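Local coordinates for invasion protein InvA (PDB 3LW9) that serves as an inner-membrane component of the type III secretion system used to invade intestinal epithelial cells, at residues Leu5-Pro10 with Asn52-Leu57. The protein carries 2 engineered substitutions. Sequence-based numbering, arbitrary orientation.
Sequences LILLVP and NSIVLL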
ATOM      1  N   LEU A   5      11.191   6.305   8.163  1.00 36.60           N
ATOM      2  CA  LEU A   5      10.746   5.309   7.184  1.00 35.73           C
ATOM      3  C   LEU A   5      11.712   5.326   6.015  1.00 34.45           C
ATOM      4  O   LEU A   5      12.067   6.408   5.510  1.00 35.55           O
ATOM      5  CB  LEU A   5       9.363   5.650   6.625  1.00 35.71           C
ATOM      6  CG  LEU A   5       8.134   5.812   7.521  1.00 38.98           C
ATOM      7  CD1 LEU A   5       6.910   5.845   6.621  1.00 36.84           C
ATOM      8  CD2 LEU A   5       7.999   4.742   8.541  1.00 45.53           C
ATOM      9  N   ILE A   6      12.129   4.159   5.548  1.00 34.28           N
ATOM     10  CA  ILE A   6      13.035   4.095   4.406  1.00 33.77           C
ATOM     11  C   ILE A   6      12.331   3.434   3.223  1.00 32.93           C
ATOM     12  O   ILE A   6      11.707   2.414   3.387  1.00 31.89           O
ATOM     13  CB  ILE A   6      14.306   3.257   4.709  1.00 35.57           C
ATOM     14  CG1 ILE A   6      15.056   3.748   5.959  1.00 38.42           C
ATOM     15  CG2 ILE A   6      15.227   3.220   3.498  1.00 37.05           C
ATOM     16  CD1 ILE A   6      15.449   5.170   5.944  1.00 39.92           C
ATOM     17  N   LEU A   7      12.420   4.041   2.043  1.00 31.62           N
ATOM     18  CA  LEU A   7      11.924   3.430   0.838  1.00 31.68           C
ATOM     19  C   LEU A   7      13.113   3.135  -0.056  1.00 31.78           C
ATOM     20  O   LEU A   7      13.779   4.077  -0.530  1.00 33.63           O
ATOM     21  CB  LEU A   7      10.980   4.360   0.113  1.00 31.48           C
ATOM     22  CG  LEU A   7       9.701   4.804   0.829  1.00 34.22           C
ATOM     23  CD1 LEU A   7       8.913   5.766  -0.083  1.00 36.47           C
ATOM     24  CD2 LEU A   7       8.863   3.593   1.207  1.00 32.81           C
ATOM     25  N   LEU A   8      13.366   1.844  -0.252  1.00 32.95           N
ATOM     26  CA  LEU A   8      14.267   1.340  -1.298  1.00 33.70           C
ATOM     27  C   LEU A   8      13.560   1.474  -2.638  1.00 33.23           C
ATOM     28  O   LEU A   8      12.443   0.931  -2.822  1.00 33.03           O
ATOM     29  CB  LEU A   8      14.598  -0.110  -1.077  1.00 35.51           C
ATOM     30  CG  LEU A   8      15.559  -0.498   0.051  1.00 39.48           C
ATOM     31  CD1 LEU A   8      15.448   0.458   1.179  1.00 42.63           C
ATOM     32  CD2 LEU A   8      15.374  -1.919   0.498  1.00 41.20           C
ATOM     33  N   VAL A   9      14.220   2.172  -3.557  1.00 32.20           N
ATOM     34  CA  VAL A   9      13.661   2.474  -4.848  1.00 31.46           C
ATOM     35  C   VAL A   9      14.616   2.080  -5.975  1.00 32.58           C
ATOM     36  O   VAL A   9      15.833   1.888  -5.747  1.00 32.01           O
ATOM     37  CB  VAL A   9      13.256   3.954  -4.963  1.00 31.04           C
ATOM     38  CG1 VAL A   9      12.247   4.344  -3.868  1.00 31.87           C
ATOM     39  CG2 VAL A   9      14.476   4.875  -4.912  1.00 31.29           C
ATOM     40  N   PRO A  10      14.078   1.941  -7.202  1.00 31.75           N
ATOM     41  CA  PRO A  10      14.983   1.532  -8.264  1.00 31.76           C
ATOM     42  C   PRO A  10      15.988   2.606  -8.541  1.00 32.05           C
ATOM     43  O   PRO A  10      15.667   3.793  -8.485  1.00 29.25           O
ATOM     44  CB  PRO A  10      14.061   1.310  -9.453  1.00 31.94           C
ATOM     45  CG  PRO A  10      12.719   0.970  -8.794  1.00 31.20           C
ATOM     46  CD  PRO A  10      12.657   1.852  -7.620  1.00 31.07           C
ATOM     47  N   ASN A  52       9.808  -0.516 -11.010  1.00 36.33           N
ATOM     48  CA  ASN A  52       8.409  -0.637 -10.591  1.00 34.26           C
ATOM     49  C   ASN A  52       8.206  -1.347  -9.235  1.00 34.49           C
ATOM     50  O   ASN A  52       7.100  -1.752  -8.890  1.00 33.02           O
ATOM     51  CB  ASN A  52       7.579  -1.267 -11.727  1.00 34.89           C
ATOM     52  CG  ASN A  52       7.697  -0.487 -13.044  1.00 33.94           C
ATOM     53  OD1 ASN A  52       7.573   0.759 -13.106  1.00 30.97           O
ATOM     54  ND2 ASN A  52       7.941  -1.210 -14.102  1.00 33.45           N
ATOM     55  N   SER A  53       9.283  -1.455  -8.449  1.00 35.61           N
ATOM     56  CA  SER A  53       9.258  -2.107  -7.139  1.00 36.25           C
ATOM     57  C   SER A  53       9.797  -1.136  -6.103  1.00 34.95           C
ATOM     58  O   SER A  53      10.771  -0.421  -6.396  1.00 35.32           O
ATOM     59  CB  SER A  53      10.094  -3.377  -7.150  1.00 38.19           C
ATOM     60  OG  SER A  53       9.712  -4.251  -8.184  1.00 43.58           O
ATOM     61  N   ILE A  54       9.136  -1.072  -4.935  1.00 33.47           N
ATOM     62  CA  ILE A  54       9.549  -0.266  -3.787  1.00 33.36           C
ATOM     63  C   ILE A  54       9.485  -1.133  -2.510  1.00 33.31           C
ATOM     64  O   ILE A  54       8.530  -1.924  -2.305  1.00 32.61           O
ATOM     65  CB  ILE A  54       8.643   0.967  -3.580  1.00 33.76           C
ATOM     66  CG1 ILE A  54       8.572   1.845  -4.828  1.00 32.71           C
ATOM     67  CG2 ILE A  54       9.081   1.787  -2.314  1.00 32.76           C
ATOM     68  CD1 ILE A  54       9.325   3.140  -4.714  1.00 41.52           C
ATOM     69  N   VAL A  55      10.528  -1.041  -1.686  1.00 31.93           N
ATOM     70  CA  VAL A  55      10.516  -1.735  -0.397  1.00 32.39           C
ATOM     71  C   VAL A  55      10.436  -0.718   0.753  1.00 31.55           C
ATOM     72  O   VAL A  55      11.191   0.258   0.816  1.00 32.69           O
ATOM     73  CB  VAL A  55      11.707  -2.699  -0.259  1.00 32.95           C
ATOM     74  CG1 VAL A  55      11.625  -3.444   1.085  1.00 34.55           C
ATOM     75  CG2 VAL A  55      11.703  -3.684  -1.406  1.00 34.28           C
ATOM     76  N   LEU A  56       9.461  -0.911   1.632  1.00 30.99           N
ATOM     77  CA  LEU A  56       9.324  -0.116   2.833  1.00 31.22           C
ATOM     78  C   LEU A  56      10.046  -0.774   3.994  1.00 32.48           C
ATOM     79  O   LEU A  56       9.723  -1.889   4.356  1.00 30.86           O
ATOM     80  CB  LEU A  56       7.854   0.033   3.198  1.00 31.80           C
ATOM     81  CG  LEU A  56       7.509   0.740   4.522  1.00 35.95           C
ATOM     82  CD1 LEU A  56       8.071   2.141   4.651  1.00 38.79           C
ATOM     83  CD2 LEU A  56       6.005   0.745   4.676  1.00 37.84           C
ATOM     84  N   LEU A  57      11.036  -0.077   4.534  1.00 33.92           N
ATOM     85  CA  LEU A  57      11.687  -0.481   5.759  1.00 36.11           C
ATOM     86  C   LEU A  57      11.275   0.444   6.886  1.00 37.92           C
ATOM     87  O   LEU A  57      11.254   1.675   6.744  1.00 36.88           O
ATOM     88  CB  LEU A  57      13.203  -0.412   5.628  1.00 36.87           C
ATOM     89  CG  LEU A  57      13.818  -0.894   4.307  1.00 38.99           C
ATOM     90  CD1 LEU A  57      15.348  -0.717   4.386  1.00 41.74           C
ATOM     91  CD2 LEU A  57      13.420  -2.358   4.054  1.00 40.96           C
TER
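Leu-8 and Leu-57 meet methyl against methyl, CD1 to CD1 at 3.4 Å, tighter than usual, with their side chains crossing at about a right angle. On this same face the other methyl of Leu-8, CD2, lies 3.8 Å from CB of Val-55, so Leu-8 straddles its directly paired residue and the diagonal one. Ile-6 joins them less intimately: CB faces CB of Leu-57, while the CG1-CD1 branch leads away, toward Leu-42 and Arg-44 of strand 41-45. On the opposite face CD2 of Leu-7 lodges between CD1 of Leu-56 (3.8 Å) and CG2 of Ile-54 (4.0 Å). Farther along, Ile-54 and Val-9 run side by side; chi2 of -107°, well off a staggered value, brings CD1 of Ile-54 within a tight 3.3 Å of CG1 of Val-9. Leu-124 and Leu-128 of helix 120-151 touch Ile-54 and Leu-56 respectively. Ile-6 and Leu-57 exchange two nearly straight backbone bonds, Leu-8 and Val-55 two more. Pro-10 has no N-H to offer Ser-53 O; its CD rests 3.2 Å from that buried carbonyl, which lacks any hydrogen-bond partner in the model. In this mixed four-stranded sheet of InvA's cytoplasmic domain, main-chain bonds thus set the register of the two central strands, and the side-chain contacts between them are all apolar.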